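Local coordinates for putative creatinine amidohydrolase (Bacteroides fragilis, PDB 3LUB), which probably hydrolyses carbon-nitrogen bonds of linear amides, as a zinc-binding member of the creatininase superfamily, at residues F[43-46]-F[47-51]; F[89-92]-F[93-96]; F[194-197]-F[198-202]; F[241-244]-F[245-249]. All coordinates share one frame; numbering follows the deposited sequence.

Interaction 1 (F[43-46]-F[47-51]). With ZN (zinc ion), chain B; ZN (zinc ion), chain C.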
# COMPACT_ATOMS: atom_id res chain seq x y z
N ASP F 43 -6.37 26.51 10.91
CA ASP F 43 -7.36 25.56 10.37
C ASP F 43 -7.74 24.43 11.31
O ASP F 43 -8.70 23.74 11.05
CB ASP F 43 -6.90 24.97 9.03
CG ASP F 43 -6.81 26.00 7.94
OD1 ASP F 43 -7.26 27.16 8.14
OD2 ASP F 43 -6.28 25.64 6.87
N CYS F 44 -6.98 24.26 12.38
CA CYS F 44 -7.31 23.34 13.47
C CYS F 44 -8.09 24.06 14.58
O CYS F 44 -9.08 23.54 15.10
CB CYS F 44 -6.05 22.78 14.13
SG CYS F 44 -5.05 21.56 13.17
N ILE F 45 -7.60 25.23 14.95
CA ILE F 45 -8.13 26.00 16.06
C ILE F 45 -9.58 26.42 15.83
O ILE F 45 -10.40 26.24 16.71
CB ILE F 45 -7.31 27.28 16.31
CG1 ILE F 45 -5.91 26.92 16.83
CG2 ILE F 45 -8.02 28.18 17.28
CD1 ILE F 45 -4.84 28.01 16.71
N LEU F 46 -9.88 26.97 14.66
CA LEU F 46 -11.21 27.49 14.39
C LEU F 46 -12.32 26.44 14.41
O LEU F 46 -13.32 26.63 15.11
CB LEU F 46 -11.22 28.27 13.08
CG LEU F 46 -10.40 29.56 13.16
CD1 LEU F 46 -10.69 30.50 11.96
CD2 LEU F 46 -10.66 30.25 14.51
N PRO F 47 -12.16 25.32 13.66
CA PRO F 47 -13.21 24.27 13.81
C PRO F 47 -13.32 23.63 15.17
O PRO F 47 -14.39 23.22 15.56
CB PRO F 47 -12.80 23.23 12.76
CG PRO F 47 -11.39 23.52 12.40
CD PRO F 47 -11.19 24.97 12.61
N HIS F 48 -12.21 23.51 15.90
CA HIS F 48 -12.27 22.98 17.26
C HIS F 48 -13.15 23.90 18.13
O HIS F 48 -14.09 23.44 18.79
CB HIS F 48 -10.87 22.89 17.89
CG HIS F 48 -10.91 22.48 19.32
ND1 HIS F 48 -10.95 23.39 20.36
CD2 HIS F 48 -10.99 21.26 19.89
CE1 HIS F 48 -11.01 22.74 21.51
NE2 HIS F 48 -11.05 21.44 21.25
N ASP F 49 -12.85 25.19 18.13
CA ASP F 49 -13.62 26.17 18.94
C ASP F 49 -15.10 26.27 18.54
O ASP F 49 -16.00 26.24 19.41
CB ASP F 49 -12.93 27.53 18.90
CG ASP F 49 -11.61 27.54 19.67
OD1 ASP F 49 -11.22 26.46 20.21
OD2 ASP F 49 -10.95 28.60 19.71
N ILE F 50 -15.39 26.31 17.23
CA ILE F 50 -16.78 26.25 16.76
C ILE F 50 -17.50 24.98 17.21
O ILE F 50 -18.62 25.02 17.71
CB ILE F 50 -16.87 26.39 15.22
CG1 ILE F 50 -16.42 27.81 14.80
CG2 ILE F 50 -18.27 26.05 14.71
CD1 ILE F 50 -16.08 27.95 13.36
N ALA F 51 -16.85 23.83 17.03
CA ALA F 51 -17.49 22.54 17.35
C ALA F 51 -17.77 22.39 18.83
O ALA F 51 -18.81 21.85 19.22
CB ALA F 51 -16.64 21.36 16.81
ZN ZN B . -7.25 28.72 7.04
ZN ZN C . -6.17 26.25 4.89
O HOH W 1 -7.48 28.33 5.01
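The D43 carboxylate bridges two zinc ions, while the carbonyl oxygen D43 O has ring carbon CG of P47 3.0 Å away, one turn on. D43 OD1 binds the zinc ion of chain B at 1.9 Å, with H34 and E168 as further ligands. D43 OD2 binds the zinc ion of chain C at 2.1 Å, beside E32 and H120. A shared water completes the bridge, its oxygen 2.1 Å from the chain B zinc and 2.5 Å from the chain C zinc. P47 breaks the backbone ladder: its nitrogen has no hydrogen to give, and the helix kinks there. Beyond it L46 O takes the N-H of I50 at 3.0 Å along an almost straight path (173°). D49 N bonds to I45 O equally firmly, and the two side chains run alongside each other, CG2 of I45 lying 3.8 Å from OD2 of D49. With CG of H48 anti to the backbone N (chi1 175°), the imidazole meets D49 edge-on: H48 ND1 donates to D49 OD1 at 3.1 Å in the ring plane. NE2 of H48 bonds to D7, which fixes the ring at both nitrogens. Helix 42-62 of the 23-28/42-62/66-68 beta-alpha-beta unit is flanked by helix 166-175 at L46 and I50, helix 226-249 at I50, and strand 113-118 at P47.

Interaction 2 (F[89-92]-F[93-96])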
# COMPACT_ATOMS: atom_id res chain seq x y z
N HIS F 89 2.56 19.14 3.83
CA HIS F 89 1.60 18.55 2.89
C HIS F 89 1.36 17.10 3.30
O HIS F 89 2.30 16.32 3.49
CB HIS F 89 2.04 18.68 1.41
CG HIS F 89 1.17 17.90 0.47
ND1 HIS F 89 -0.14 18.24 0.22
CD2 HIS F 89 1.42 16.78 -0.24
CE1 HIS F 89 -0.67 17.35 -0.60
NE2 HIS F 89 0.25 16.43 -0.87
N THR F 90 0.11 16.72 3.39
CA THR F 90 -0.25 15.35 3.65
C THR F 90 -0.87 14.74 2.40
O THR F 90 -1.81 15.30 1.84
CB THR F 90 -1.27 15.30 4.80
OG1 THR F 90 -0.87 16.25 5.80
CG2 THR F 90 -1.33 13.95 5.38
N ARG F 91 -0.38 13.58 1.99
CA ARG F 91 -0.99 12.83 0.88
C ARG F 91 -2.37 12.32 1.27
O ARG F 91 -2.63 12.00 2.44
CB ARG F 91 -0.14 11.64 0.44
CG ARG F 91 1.16 11.96 -0.27
CD ARG F 91 2.08 10.74 -0.32
NE ARG F 91 2.50 10.33 1.02
CZ ARG F 91 3.30 9.32 1.30
NH1 ARG F 91 3.78 8.57 0.34
NH2 ARG F 91 3.63 9.04 2.56
N TYR F 92 -3.26 12.23 0.28
CA TYR F 92 -4.61 11.73 0.49
C TYR F 92 -4.60 10.35 1.16
O TYR F 92 -5.43 10.07 1.98
CB TYR F 92 -5.35 11.64 -0.87
CG TYR F 92 -6.86 11.38 -0.78
CD1 TYR F 92 -7.38 10.08 -0.52
CD2 TYR F 92 -7.77 12.41 -0.95
CE1 TYR F 92 -8.77 9.85 -0.42
CE2 TYR F 92 -9.15 12.17 -0.88
CZ TYR F 92 -9.63 10.90 -0.62
OH TYR F 92 -10.98 10.73 -0.54
N ALA F 93 -3.67 9.47 0.77
CA ALA F 93 -3.59 8.12 1.33
C ALA F 93 -3.25 8.15 2.81
O ALA F 93 -3.70 7.31 3.60
CB ALA F 93 -2.56 7.25 0.55
N THR F 94 -2.45 9.12 3.20
CA THR F 94 -2.03 9.28 4.58
C THR F 94 -3.24 9.70 5.39
O THR F 94 -3.46 9.18 6.47
CB THR F 94 -0.92 10.34 4.71
OG1 THR F 94 0.21 9.96 3.94
CG2 THR F 94 -0.51 10.54 6.20
N GLN F 95 -4.00 10.67 4.86
CA GLN F 95 -5.24 11.14 5.50
C GLN F 95 -6.22 9.99 5.63
O GLN F 95 -6.85 9.82 6.64
CB GLN F 95 -5.89 12.28 4.72
CG GLN F 95 -5.08 13.57 4.72
CD GLN F 95 -5.77 14.71 4.00
OE1 GLN F 95 -6.25 14.56 2.88
NE2 GLN F 95 -5.80 15.86 4.63
N GLN F 96 -6.34 9.20 4.58
CA GLN F 96 -7.29 8.11 4.60
C GLN F 96 -6.89 7.08 5.65
O GLN F 96 -7.72 6.54 6.33
CB GLN F 96 -7.40 7.49 3.21
CG GLN F 96 -8.35 6.33 3.13
CD GLN F 96 -8.49 5.78 1.71
OE1 GLN F 96 -8.89 6.49 0.79
NE2 GLN F 96 -8.19 4.48 1.55
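R91 O receives two backbone N-H groups from the first turn of the helix, that of Q95 at 3.1 Å, close to straight, and that of T94 at 3.0 Å through a weak, bent bond (126°). Next to it Y92 O takes the N-H of Q96 at 2.9 Å. The methyl groups of T90 and T94 meet CG2 to CG2 at 3.6 Å, their side chains crossing at about a right angle, while the T90 hydroxyl turns elsewhere, to the carbonyl of G75. T94 OG1 lies 3.7 Å from R91 NE, obliquely to the guanidinium; both groups are bound by D101 of the third subunit, and R91 NH2 adds a salt bridge to E100 of that chain. R91 occupies the N-cap position of helix 92-108. D131 of the second subunit accepts hydrogen bonds from Y92 N, a first-turn amide, and from H89 NE2, and Y92 stacks on its counterpart there; within the chain H89 ND1 bonds to H77 N, and Y92 OH weakly to M128 N. Q95, buried, also stays within the chain, spending its NE2 on F74 O and the OD1 of N123, and its CG covers CG2 of T90 at 3.8 Å. Q96 is extended, with CG anti to the backbone N (chi1 179°), which carries OE1 to the edge of the Y92 ring, in its plane and 3.6 Å from CE1. Ring and amide planes stand 83° apart, and NE2 of Q96 is held by E100 of its own chain.

Interaction 3 (F[194-197]-F[198-202]); sequences AIAS and LNEKV
I195 and L198 lie side by side and point the same way, the CG2 branch of I195 resting on L198 CG at 3.7 Å. I195 is the N-cap of the short helix 196-199. L198 N reaches I195 O at 2.9 Å, from above the carbonyl plane, and N199 N adds a weaker bond to the same oxygen. E200 turns back along the turn: its nearly extended chain brings OE2 to 3.9 Å from A196 CB, and a water links that oxygen to S197, donating to E200 OE2 at 3.0 Å and weakly to S197 OG. The helix ends in a Schellman motif, K201 with positive phi (73°) allowing V202 N to reach S197 O at 3.0 Å, while K201 N bonds weakly to L198 O. V202 then folds back, its first rotation putting CG2 beside its own backbone N and so over S197, 4.0 Å from S197 CB. N199 ties its amide to the carbonyl of F193 just ahead of the helix. A calcium ion lies about 4 Å from the S197 side chain. L198 is covered by the loop residues F193, A203 and V205 of its own chain, and S197 faces helix 226-249 of the second subunit, bonding to E246 and packing on L243 there.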
# COMPACT_ATOMS: atom_id res chain seq x y z
N ALA F 194 -3.11 32.66 -15.95
CA ALA F 194 -3.00 33.23 -17.30
C ALA F 194 -3.89 32.49 -18.32
O ALA F 194 -4.02 32.94 -19.48
CB ALA F 194 -1.53 33.19 -17.77
N ILE F 195 -4.47 31.36 -17.89
CA ILE F 195 -5.45 30.58 -18.68
C ILE F 195 -6.88 30.99 -18.27
O ILE F 195 -7.37 30.55 -17.25
CB ILE F 195 -5.24 29.06 -18.46
CG1 ILE F 195 -3.86 28.66 -19.00
CG2 ILE F 195 -6.36 28.24 -19.12
CD1 ILE F 195 -3.33 27.27 -18.52
N ALA F 196 -7.54 31.84 -19.07
CA ALA F 196 -8.82 32.48 -18.68
C ALA F 196 -9.90 31.49 -18.21
O ALA F 196 -10.55 31.70 -17.19
CB ALA F 196 -9.38 33.32 -19.82
N SER F 197 -10.07 30.40 -18.96
CA SER F 197 -11.06 29.35 -18.67
C SER F 197 -10.88 28.77 -17.27
O SER F 197 -11.85 28.36 -16.65
CB SER F 197 -11.02 28.25 -19.73
OG SER F 197 -11.29 28.80 -21.02
N LEU F 198 -9.65 28.75 -16.77
CA LEU F 198 -9.42 28.29 -15.39
C LEU F 198 -9.87 29.35 -14.40
O LEU F 198 -10.36 29.01 -13.33
CB LEU F 198 -7.97 27.90 -15.12
CG LEU F 198 -7.39 26.73 -15.88
CD1 LEU F 198 -5.99 26.42 -15.37
CD2 LEU F 198 -8.31 25.50 -15.85
N ASN F 199 -9.71 30.63 -14.74
CA ASN F 199 -10.24 31.70 -13.86
C ASN F 199 -11.78 31.66 -13.87
O ASN F 199 -12.42 31.84 -12.83
CB ASN F 199 -9.73 33.08 -14.26
CG ASN F 199 -8.24 33.23 -14.09
OD1 ASN F 199 -7.63 32.70 -13.15
ND2 ASN F 199 -7.62 33.94 -15.01
N GLU F 200 -12.36 31.35 -15.03
CA GLU F 200 -13.80 31.22 -15.20
C GLU F 200 -14.35 29.95 -14.58
O GLU F 200 -15.55 29.80 -14.47
CB GLU F 200 -14.18 31.21 -16.68
CG GLU F 200 -13.94 32.51 -17.45
CD GLU F 200 -13.85 32.27 -18.98
OE1 GLU F 200 -14.36 31.21 -19.46
OE2 GLU F 200 -13.26 33.14 -19.67
N LYS F 201 -13.48 29.01 -14.23
CA LYS F 201 -13.88 27.73 -13.60
C LYS F 201 -14.57 26.73 -14.53
O LYS F 201 -15.37 25.92 -14.08
CB LYS F 201 -14.72 27.97 -12.34
CG LYS F 201 -13.96 28.83 -11.34
CD LYS F 201 -14.66 29.00 -10.01
CE LYS F 201 -13.79 29.93 -9.13
NZ LYS F 201 -14.32 30.12 -7.76
N VAL F 202 -14.20 26.76 -15.82
CA VAL F 202 -14.60 25.68 -16.77
C VAL F 202 -13.99 24.35 -16.29
O VAL F 202 -14.62 23.31 -16.35
CB VAL F 202 -14.16 25.97 -18.23
CG1 VAL F 202 -14.43 24.74 -19.14
CG2 VAL F 202 -14.82 27.26 -18.74
O HOH W 2 -11.96 31.97 -22.06

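Interaction 4 (F[241-244]-F[245-249])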
# COMPACT_ATOMS: atom_id res chain seq x y z
N ALA F 241 -25.16 22.88 15.85
CA ALA F 241 -25.90 22.33 16.98
C ALA F 241 -27.15 21.57 16.52
O ALA F 241 -27.43 20.46 16.98
CB ALA F 241 -26.30 23.45 17.96
N GLY F 242 -27.90 22.18 15.61
CA GLY F 242 -29.05 21.52 15.00
C GLY F 242 -28.75 20.21 14.28
O GLY F 242 -29.50 19.22 14.41
N LEU F 243 -27.67 20.19 13.52
CA LEU F 243 -27.20 18.98 12.85
C LEU F 243 -26.78 17.92 13.84
O LEU F 243 -27.10 16.73 13.66
CB LEU F 243 -26.03 19.30 11.91
CG LEU F 243 -25.24 18.11 11.33
CD1 LEU F 243 -26.02 17.46 10.27
CD2 LEU F 243 -23.90 18.61 10.76
N PHE F 244 -26.04 18.32 14.88
CA PHE F 244 -25.69 17.36 15.94
C PHE F 244 -26.96 16.73 16.52
O PHE F 244 -27.04 15.53 16.69
CB PHE F 244 -24.90 18.00 17.11
CG PHE F 244 -23.58 18.64 16.73
CD1 PHE F 244 -23.07 18.59 15.44
CD2 PHE F 244 -22.84 19.28 17.70
CE1 PHE F 244 -21.88 19.21 15.12
CE2 PHE F 244 -21.63 19.88 17.39
CZ PHE F 244 -21.15 19.85 16.10
N GLU F 245 -27.95 17.54 16.86
CA GLU F 245 -29.18 17.01 17.49
C GLU F 245 -29.92 16.04 16.59
O GLU F 245 -30.34 14.98 17.03
CB GLU F 245 -30.15 18.13 17.88
CG GLU F 245 -29.72 18.97 19.10
CD GLU F 245 -30.19 20.42 19.02
OE1 GLU F 245 -30.83 20.76 17.99
OE2 GLU F 245 -29.92 21.23 19.96
N GLU F 246 -30.10 16.40 15.33
CA GLU F 246 -30.82 15.55 14.37
C GLU F 246 -30.04 14.28 14.04
O GLU F 246 -30.63 13.23 13.87
CB GLU F 246 -31.11 16.29 13.08
CG GLU F 246 -32.00 17.49 13.24
CD GLU F 246 -31.83 18.46 12.08
OE1 GLU F 246 -30.89 18.25 11.26
OE2 GLU F 246 -32.61 19.44 11.98
N MSE F 247 -28.72 14.37 13.95
CA MSE F 247 -27.90 13.16 13.81
C MSE F 247 -28.09 12.20 14.97
O MSE F 247 -28.20 10.99 14.74
CB MSE F 247 -26.41 13.49 13.68
CG MSE F 247 -26.03 14.02 12.32
SE MSE F 247 -24.12 14.47 12.23
CE MSE F 247 -23.41 12.61 12.17
N ALA F 248 -28.17 12.74 16.19
CA ALA F 248 -28.42 11.94 17.41
C ALA F 248 -29.81 11.33 17.48
O ALA F 248 -29.98 10.23 18.02
CB ALA F 248 -28.19 12.77 18.66
N GLN F 249 -30.80 12.05 16.96
CA GLN F 249 -32.22 11.69 17.19
C GLN F 249 -32.88 10.96 16.01
O GLN F 249 -33.98 10.43 16.14
CB GLN F 249 -32.99 12.96 17.56
CG GLN F 249 -32.62 13.44 18.98
CD GLN F 249 -33.09 14.85 19.33
OE1 GLN F 249 -33.67 15.57 18.49
NE2 GLN F 249 -32.83 15.26 20.58
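L243 and M247, a selenomethionine, meet one turn apart: SE of M247 lies 3.9 Å from L243 CG, the two side chains slanting across each other. CG of M247 stands beside its backbone N (chi1 -75°) and the chain runs on extended (chi2 178°), which lays CG and SE back along L243; CG rests on L243 O at 3.2 Å. That oxygen also accepts M247 N at 2.9 Å, and the four-residue spacing puts both side chains on the same side of the helix. The two glutamates share the first rotation, CG beside the backbone N, but E245 then bends at chi2 (148°) whereas E246 stays extended. E245 brings CD to 3.4 Å from A241 O and OE1 to 3.6 Å from G242 CA, and E246 lays CG over G242 O at 3.3 Å; the bare G242 lies between their carboxylates. Both carbonyls are already bonded to the N-H groups of E245 and E246, and the ladder continues from A248 N to F244 O. Outward of this shell, the E245 carboxylate is held by a salt bridge to R61 of helix 42-62, and E246 by S197 of the second subunit, a contact particular to this assembly. A241 and E245 lean on helix 42-62, whereas F244 wedges between A54 of that helix, I25 of strand 23-28 and L115 of strand 113-118. M247 and A248 reach V23, and K113 donates to the M247 carbonyl. A helix packed on a parallel sheet beside a neighbouring helix is the classic build of an alpha/beta fold.

The four interactions follow one another along the chain in numerical order. Interactions 1 and 4, their centres 19 Å apart, belong to neighbouring helices, 42-62 and 226-249, that pack on the parallel sheet and touch where A51 O lies 3.9 Å from F244 CE2. Interaction 2, about 20 Å from interaction 1 between centres, opens helix 92-108 at contacts with two other subunits. Interaction 3 is the outlier, 39 Å from interaction 4 between centres in the same chain, yet its short helix docks on the equivalent of interaction 4 in the second subunit. The zinc ligands all come from one chain and no other chain touches interaction 1, whereas interactions 2, 3 and 4 touch the second subunit.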